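Side-chain contacts in SusD-like carbohydrate binding protein BF1063 (Bacteroides fragilis NCTC 9343, PDB 3I4G), which probably binds carbohydrate at the outer membrane of the bacterium, as a member of the SusD family: residues L181-F184 / S185-P188; Y341-K345 / K346-D350; R454-D457 / I458-G462. All coordinates share one frame; numbering follows the deposited sequence.

Overall arrangement
Contact 1 and contact 2 lie at the surface, on opposite sides of the chain's centre with about 49 Å between their own centres, whereas contact 3 is buried near the middle, about 31 Å from the centre of contact 1 and 35 Å from that of contact 2. No two of them touch or share an element. The first two are turns in loops, closed by main-chain bonds and finished with water; contact 2 also carries a crystallisation diol. Contact 3 is one short helix, where CH groups pack on aromatic faces and an arginine-aspartate pair is joined by charged partners from other helices. One proline packed on aliphatic groups marks contact 1, lysines and a glutamate contact 2.

Contact 1: residues L181-F184 / S185-P188; sequences LPRF and SAIP
P182 and I187 make the close apolar part of this turn: CD1 of I187 ends 3.9 Å from CG of P182, the two side chains crossing at about a right angle. I187 CG1 lies anti to its carbonyl carbon (chi1 -54°), and the bend at chi2 (-65°) turns CD1 toward the CB-CG side of P182. A186 CB adds a looser contact, 4.3 Å from P182 CB. Between them the chain folds through a short 3-10 turn. A186 N bonds to R183 O at 2.9 Å and I187 N to F184 O at 3.1 Å, each N-H arriving from above the carbonyl plane. The other side is wetter. One water donates to F184 O at 2.7 Å and to I187 O at 2.8 Å, bridging the two carbonyls, and it also rides above one face of the F184 ring, offset toward the rim. S185 OG lies 3.3 Å from R183 NE, but the arginine's main partner is D229, to which NH2 forms a salt bridge; the same aspartate accepts from S185 N. The turn directly follows helix 163-180. P182 and I187 rest on R120 of helix 116-139, while Q198 at the start of helix 197-211 takes the N-H of F184, so the turn bridges neighbouring helices in the N-terminal part of the SusD-like fold.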
loop_
_atom_site.group_PDB
_atom_site.type_symbol
_atom_site.label_atom_id
_atom_site.label_comp_id
_atom_site.label_asym_id
_atom_site.label_seq_id
_atom_site.Cartn_x
_atom_site.Cartn_y
_atom_site.Cartn_z
ATOM N N LEU A 181 -23.496 6.008 -1.099
ATOM C CA LEU A 181 -22.907 5.361 0.059
ATOM C C LEU A 181 -23.078 6.272 1.268
ATOM O O LEU A 181 -23.000 7.508 1.126
ATOM C CB LEU A 181 -21.421 5.092 -0.162
ATOM C CG LEU A 181 -21.083 4.019 -1.201
ATOM C CD1 LEU A 181 -19.591 4.012 -1.527
ATOM C CD2 LEU A 181 -21.555 2.632 -0.736
ATOM N N PRO A 182 -23.264 5.689 2.454
ATOM C CA PRO A 182 -23.339 6.546 3.641
ATOM C C PRO A 182 -22.037 7.252 3.920
ATOM O O PRO A 182 -20.955 6.711 3.681
ATOM C CB PRO A 182 -23.692 5.596 4.783
ATOM C CG PRO A 182 -23.755 4.209 4.199
ATOM C CD PRO A 182 -23.373 4.247 2.758
ATOM N N ARG A 183 -22.147 8.446 4.475
ATOM C CA ARG A 183 -20.968 9.173 4.927
ATOM C C ARG A 183 -20.339 8.415 6.068
ATOM O O ARG A 183 -20.996 7.692 6.808
ATOM C CB ARG A 183 -21.336 10.606 5.324
ATOM C CG ARG A 183 -22.181 10.708 6.557
ATOM C CD ARG A 183 -22.718 12.104 6.703
ATOM N NE ARG A 183 -21.637 13.071 6.900
ATOM C CZ ARG A 183 -21.717 14.364 6.601
ATOM N NH1 ARG A 183 -22.807 14.883 6.042
ATOM N NH2 ARG A 183 -20.700 15.153 6.880
ATOM N N PHE A 184 -19.040 8.634 6.238
ATOM C CA PHE A 184 -18.214 8.005 7.280
ATOM C C PHE A 184 -18.841 8.141 8.663
ATOM O O PHE A 184 -18.904 7.151 9.433
ATOM C CB PHE A 184 -16.814 8.661 7.275
ATOM C CG PHE A 184 -15.860 8.087 8.292
ATOM C CD1 PHE A 184 -15.826 8.599 9.589
ATOM C CD2 PHE A 184 -15.011 7.024 7.974
ATOM C CE1 PHE A 184 -14.944 8.100 10.532
ATOM C CE2 PHE A 184 -14.126 6.535 8.939
ATOM C CZ PHE A 184 -14.120 7.076 10.229
ATOM N N SER A 185 -19.363 9.328 8.993
ATOM C CA SER A 185 -19.924 9.536 10.333
ATOM C C SER A 185 -21.162 8.671 10.604
ATOM O O SER A 185 -21.540 8.491 11.757
ATOM C CB SER A 185 -20.245 11.001 10.572
ATOM O OG SER A 185 -21.290 11.408 9.749
ATOM N N ALA A 186 -21.819 8.190 9.553
ATOM C CA ALA A 186 -22.998 7.338 9.666
ATOM C C ALA A 186 -22.723 5.841 9.683
ATOM O O ALA A 186 -23.670 5.069 9.722
ATOM C CB ALA A 186 -23.957 7.684 8.498
ATOM N N ILE A 187 -21.461 5.435 9.596
ATOM C CA ILE A 187 -21.087 4.028 9.628
ATOM C C ILE A 187 -20.938 3.573 11.091
ATOM O O ILE A 187 -19.998 3.982 11.746
ATOM C CB ILE A 187 -19.752 3.739 8.896
ATOM C CG1 ILE A 187 -19.712 4.260 7.455
ATOM C CG2 ILE A 187 -19.490 2.229 8.880
ATOM C CD1 ILE A 187 -20.664 3.628 6.520
ATOM N N PRO A 188 -21.860 2.732 11.600
ATOM C CA PRO A 188 -21.684 2.292 13.004
ATOM C C PRO A 188 -20.593 1.261 13.165
ATOM O O PRO A 188 -20.071 0.727 12.170
ATOM C CB PRO A 188 -23.035 1.685 13.335
ATOM C CG PRO A 188 -23.527 1.170 12.031
ATOM C CD PRO A 188 -23.087 2.179 11.012
HETATM O O HOH W 1 -17.809 5.703 11.402
#

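Contact 2: residues Y341-K345 / K346-D350; sequences YSAAK and KEKLD. With EDO (1,2-ethanediol), chain I.
Between Y341 and K348 the chain doubles back through a compact turn with the Schellman pattern of paired bonds: E347 N bonds to S342 O at 3.1 Å and K346 N to A343 O at 3.0 Å, with K346 at positive phi (56°). The second bond comes from well above the carbonyl plane; the first is straighter and tilted 28° from it. Across the mouth of the turn, E347 CB packs 3.8 Å from Y341 CB. E347 CG lies anti to its carbonyl carbon (chi1 -66°) and the chain is extended beyond, which carries the carboxylate out past K345 to the diol; K345 CB, in one of its two conformers, lies 3.9 Å from the carboxylate carbon CD of E347, the two side chains crossing at a slant. E347 OE1 takes two bonds here, from O1 of the 1,2-ethanediol at 2.7 Å and from a water at 2.6 Å, and that water in turn accepts from S342 N. The diol lies over one face of the Y341 ring, its C1 3.5 Å above the plane and over the ring centre. On the other flank K348 runs alongside Y341 O and sets its CD against A343 CB. Several polar ends are held from outside: Y341 OH by N326, K346 NZ by E354 in a salt bridge, and D350 OD2 by S353. The diol probably came from the crystallisation liquor; its place implies that a small hydroxylated molecule can settle between aromatic face and carboxylate here, which is not by itself evidence of a sugar site.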
loop_
_atom_site.group_PDB
_atom_site.type_symbol
_atom_site.label_atom_id
_atom_site.label_comp_id
_atom_site.label_asym_id
_atom_site.label_seq_id
_atom_site.Cartn_x
_atom_site.Cartn_y
_atom_site.Cartn_z
ATOM N N TYR A 341 26.846 -11.941 13.859
ATOM C CA TYR A 341 26.103 -12.793 14.788
ATOM C C TYR A 341 25.885 -14.209 14.231
ATOM O O TYR A 341 26.356 -14.536 13.147
ATOM C CB TYR A 341 24.782 -12.124 15.209
ATOM C CG TYR A 341 24.887 -10.725 15.828
ATOM C CD1 TYR A 341 26.094 -10.198 16.308
ATOM C CD2 TYR A 341 23.752 -9.955 15.991
ATOM C CE1 TYR A 341 26.154 -8.915 16.840
ATOM C CE2 TYR A 341 23.823 -8.689 16.527
ATOM C CZ TYR A 341 25.004 -8.171 16.935
ATOM O OH TYR A 341 25.037 -6.873 17.448
ATOM N N SER A 342 25.234 -15.058 15.020
ATOM C CA SER A 342 25.081 -16.458 14.690
ATOM C C SER A 342 23.938 -16.800 13.761
ATOM O O SER A 342 22.774 -16.505 14.058
ATOM C CB SER A 342 24.855 -17.220 16.002
ATOM O OG SER A 342 24.688 -18.590 15.722
ATOM N N ALA A 343 24.241 -17.452 12.650
ATOM C CA ALA A 343 23.204 -17.901 11.724
ATOM C C ALA A 343 22.297 -18.963 12.364
ATOM O O ALA A 343 21.101 -19.052 12.075
ATOM C CB ALA A 343 23.822 -18.416 10.424
ATOM N N ALA A 344 22.854 -19.786 13.246
ATOM C CA ALA A 344 22.046 -20.812 13.927
ATOM C C ALA A 344 20.944 -20.179 14.764
ATOM O O ALA A 344 19.866 -20.776 14.923
ATOM C CB ALA A 344 22.930 -21.706 14.787
ATOM N N LYS A 345 21.216 -18.994 15.311
ATOM C CA LYS A 345 20.256 -18.233 16.104
ATOM C C LYS A 345 19.343 -17.334 15.253
ATOM O O LYS A 345 18.495 -16.634 15.785
ATOM C CB LYS A 345 21.018 -17.378 17.122
ATOM C CG LYS A 345 21.832 -18.214 18.113
ATOM C CD LYS A 345 22.552 -17.340 19.129
ATOM C CE LYS A 345 23.150 -18.185 20.252
ATOM N NZ LYS A 345 24.052 -17.401 21.129
ATOM N N LYS A 346 19.539 -17.369 13.936
ATOM C CA LYS A 346 18.832 -16.490 12.959
ATOM C C LYS A 346 19.054 -15.018 13.328
ATOM O O LYS A 346 18.182 -14.155 13.142
ATOM C CB LYS A 346 17.363 -16.885 12.831
ATOM C CG LYS A 346 17.192 -18.260 12.230
ATOM C CD LYS A 346 15.736 -18.661 12.091
ATOM C CE LYS A 346 15.584 -20.037 11.482
ATOM N NZ LYS A 346 14.167 -20.491 11.623
ATOM N N GLU A 347 20.273 -14.719 13.789
ATOM C CA GLU A 347 20.678 -13.366 14.144
ATOM C C GLU A 347 21.694 -12.802 13.166
ATOM O O GLU A 347 22.139 -11.660 13.313
ATOM C CB GLU A 347 21.228 -13.326 15.579
ATOM C CG GLU A 347 20.176 -13.629 16.622
ATOM C CD GLU A 347 20.703 -13.633 18.058
ATOM O OE1 GLU A 347 21.923 -13.519 18.286
ATOM O OE2 GLU A 347 19.859 -13.713 18.977
ATOM N N LYS A 348 22.121 -13.621 12.200
ATOM C CA LYS A 348 23.114 -13.163 11.234
ATOM C C LYS A 348 22.469 -12.558 9.986
ATOM O O LYS A 348 21.464 -13.066 9.473
ATOM C CB LYS A 348 24.005 -14.344 10.858
ATOM C CG LYS A 348 25.151 -13.986 9.962
ATOM C CD LYS A 348 25.973 -15.252 9.649
ATOM C CE LYS A 348 27.093 -14.979 8.674
ATOM N NZ LYS A 348 27.767 -16.247 8.209
ATOM N N LEU A 349 23.081 -11.469 9.523
ATOM C CA LEU A 349 22.752 -10.813 8.289
ATOM C C LEU A 349 23.579 -11.443 7.198
ATOM O O LEU A 349 24.799 -11.315 7.223
ATOM C CB LEU A 349 23.029 -9.320 8.397
ATOM C CG LEU A 349 22.715 -8.489 7.149
ATOM C CD1 LEU A 349 21.292 -8.705 6.653
ATOM C CD2 LEU A 349 22.932 -7.013 7.424
ATOM N N ASP A 350 22.906 -12.164 6.288
ATOM C CA ASP A 350 23.610 -12.913 5.240
ATOM C C ASP A 350 22.671 -13.014 4.021
ATOM O O ASP A 350 21.676 -12.286 3.932
ATOM C CB ASP A 350 24.096 -14.255 5.782
ATOM C CG ASP A 350 22.963 -15.187 6.210
ATOM O OD1 ASP A 350 21.868 -15.117 5.644
ATOM O OD2 ASP A 350 23.203 -16.011 7.140
HETATM C C1 EDO I . 24.194 -11.387 19.320
HETATM O O1 EDO I . 23.272 -12.076 20.187
HETATM C C2 EDO I . 25.207 -10.612 20.145
HETATM O O2 EDO I . 24.486 -9.776 21.056
HETATM O O HOH W 2 24.324 -14.428 17.669
#

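Contact 3: residues R454-D457 / I458-G462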
loop_
_atom_site.group_PDB
_atom_site.type_symbol
_atom_site.label_atom_id
_atom_site.label_comp_id
_atom_site.label_asym_id
_atom_site.label_seq_id
_atom_site.Cartn_x
_atom_site.Cartn_y
_atom_site.Cartn_z
ATOM N N ARG A 454 3.828 3.088 -2.247
ATOM C CA ARG A 454 5.021 3.689 -2.858
ATOM C C ARG A 454 5.199 3.295 -4.318
ATOM O O ARG A 454 5.541 4.142 -5.139
ATOM C CB ARG A 454 6.263 3.297 -2.081
ATOM C CG ARG A 454 7.562 3.959 -2.584
ATOM C CD ARG A 454 7.598 5.447 -2.493
ATOM N NE ARG A 454 8.902 5.937 -2.949
ATOM C CZ ARG A 454 9.188 7.192 -3.167
ATOM N NH1 ARG A 454 8.268 8.121 -2.985
ATOM N NH2 ARG A 454 10.392 7.536 -3.565
ATOM N N TYR A 455 5.020 2.015 -4.635
ATOM C CA TYR A 455 5.150 1.578 -6.016
ATOM C C TYR A 455 4.122 2.290 -6.877
ATOM O O TYR A 455 4.486 2.807 -7.972
ATOM C CB TYR A 455 5.027 0.058 -6.084
ATOM C CG TYR A 455 5.130 -0.545 -7.456
ATOM C CD1 TYR A 455 6.307 -0.520 -8.185
ATOM C CD2 TYR A 455 4.049 -1.155 -8.018
ATOM C CE1 TYR A 455 6.367 -1.076 -9.449
ATOM C CE2 TYR A 455 4.105 -1.743 -9.246
ATOM C CZ TYR A 455 5.274 -1.716 -9.963
ATOM O OH TYR A 455 5.340 -2.309 -11.203
ATOM N N TRP A 456 2.867 2.327 -6.445
ATOM C CA TRP A 456 1.843 3.041 -7.206
ATOM C C TRP A 456 2.286 4.483 -7.457
ATOM O O TRP A 456 2.128 5.020 -8.553
ATOM C CB TRP A 456 0.521 2.967 -6.435
ATOM C CG TRP A 456 -0.622 3.512 -7.182
ATOM C CD1 TRP A 456 -1.277 2.889 -8.206
ATOM C CD2 TRP A 456 -1.239 4.793 -7.010
ATOM N NE1 TRP A 456 -2.262 3.716 -8.710
ATOM C CE2 TRP A 456 -2.261 4.900 -7.997
ATOM C CE3 TRP A 456 -1.046 5.856 -6.122
ATOM C CZ2 TRP A 456 -3.069 6.034 -8.116
ATOM C CZ3 TRP A 456 -1.872 6.960 -6.236
ATOM C CH2 TRP A 456 -2.864 7.037 -7.224
ATOM N N ASP A 457 2.847 5.144 -6.453
ATOM C CA ASP A 457 3.278 6.528 -6.623
ATOM C C ASP A 457 4.450 6.687 -7.591
ATOM O O ASP A 457 4.413 7.537 -8.484
ATOM C CB ASP A 457 3.698 7.132 -5.285
ATOM C CG ASP A 457 2.548 7.468 -4.358
ATOM O OD1 ASP A 457 1.395 7.651 -4.809
ATOM O OD2 ASP A 457 2.857 7.616 -3.144
ATOM N N ILE A 458 5.511 5.885 -7.440
ATOM C CA ILE A 458 6.683 6.073 -8.291
ATOM C C ILE A 458 6.345 5.704 -9.757
ATOM O O ILE A 458 6.881 6.302 -10.696
ATOM C CB ILE A 458 7.941 5.370 -7.789
ATOM C CG1 ILE A 458 7.746 3.862 -7.739
ATOM C CG2 ILE A 458 8.317 5.914 -6.409
ATOM C CD1 ILE A 458 9.012 3.093 -7.224
HETATM N N MSE A 459 5.400 4.810 -9.944
HETATM C CA MSE A 459 4.892 4.508 -11.284
HETATM C C MSE A 459 4.123 5.674 -11.891
HETATM O O MSE A 459 4.461 6.123 -12.990
HETATM C CB MSE A 459 4.030 3.252 -11.200
HETATM C CG MSE A 459 4.819 1.938 -10.926
HETATM SE SE MSE A 459 5.725 1.183 -12.423
HETATM C CE MSE A 459 4.182 0.184 -13.113
ATOM N N ARG A 460 3.129 6.208 -11.178
ATOM C CA ARG A 460 2.301 7.311 -11.734
ATOM C C ARG A 460 3.137 8.567 -11.925
ATOM O O ARG A 460 2.905 9.347 -12.877
ATOM C CB ARG A 460 1.060 7.628 -10.883
ATOM C CG ARG A 460 1.331 8.306 -9.566
ATOM C CD ARG A 460 0.126 8.308 -8.686
ATOM N NE ARG A 460 0.419 8.864 -7.372
ATOM C CZ ARG A 460 0.369 10.158 -7.051
ATOM N NH1 ARG A 460 0.075 11.094 -7.938
ATOM N NH2 ARG A 460 0.646 10.512 -5.796
ATOM N N TRP A 461 4.108 8.825 -11.050
ATOM C CA TRP A 461 4.968 9.988 -11.182
ATOM C C TRP A 461 5.988 9.860 -12.303
ATOM O O TRP A 461 6.625 10.820 -12.691
ATOM C CB TRP A 461 5.733 10.259 -9.877
ATOM C CG TRP A 461 4.892 10.721 -8.732
ATOM C CD1 TRP A 461 3.753 11.475 -8.793
ATOM C CD2 TRP A 461 5.188 10.545 -7.337
ATOM N NE1 TRP A 461 3.314 11.738 -7.519
ATOM C CE2 TRP A 461 4.178 11.194 -6.614
ATOM C CE3 TRP A 461 6.216 9.910 -6.636
ATOM C CZ2 TRP A 461 4.138 11.194 -5.226
ATOM C CZ3 TRP A 461 6.178 9.903 -5.247
ATOM C CH2 TRP A 461 5.149 10.550 -4.566
ATOM N N GLY A 462 6.212 8.663 -12.813
ATOM C CA GLY A 462 7.221 8.502 -13.850
ATOM C C GLY A 462 8.652 8.636 -13.322
ATOM O O GLY A 462 9.563 9.042 -14.039
#
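Helix 454-461 is a short, buried helix of the SusD family region, and its side chains pair mostly at spacings of three and four residues, with R454 reaching W461 two turns on. R460 grips D457 side-on: NE at 3.0 Å and NH2 at 3.1 Å both donate to D457 OD1, from the same face of the carboxylate, whose plane stands 72° to the guanidinium. Chi1 of 71° sets R460 CG between backbone N and carbonyl carbon, and the extended chain beyond lays CD over the six-membered ring of W456, a CH-pi contact 3.6 Å from the centroid. D457 CB makes a similar contact with the face of W461, its carboxylate nearly stacked on that ring with planes 23° apart. At the edge of W461, in its plane, sits R454 NH1, while I458 CG2 covers one face of the R454 guanidinium. Selenomethionine M459 puts CG over the Y455 ring, 3.8 Å from its centroid, and SE approaches obliquely as a Met-aromatic contact. Outside charges complete the network: R444 takes D457 OD2, E396 binds R460 NH2 and W461 NE1, and D61 pairs with R454. With R460 and R444 both bound to it, D457 is probably ionised. Backbone bonds link each i and i+4 pair from R454-I458 to D457-W461, and G462, with positive phi, ends the helix in a Schellman motif.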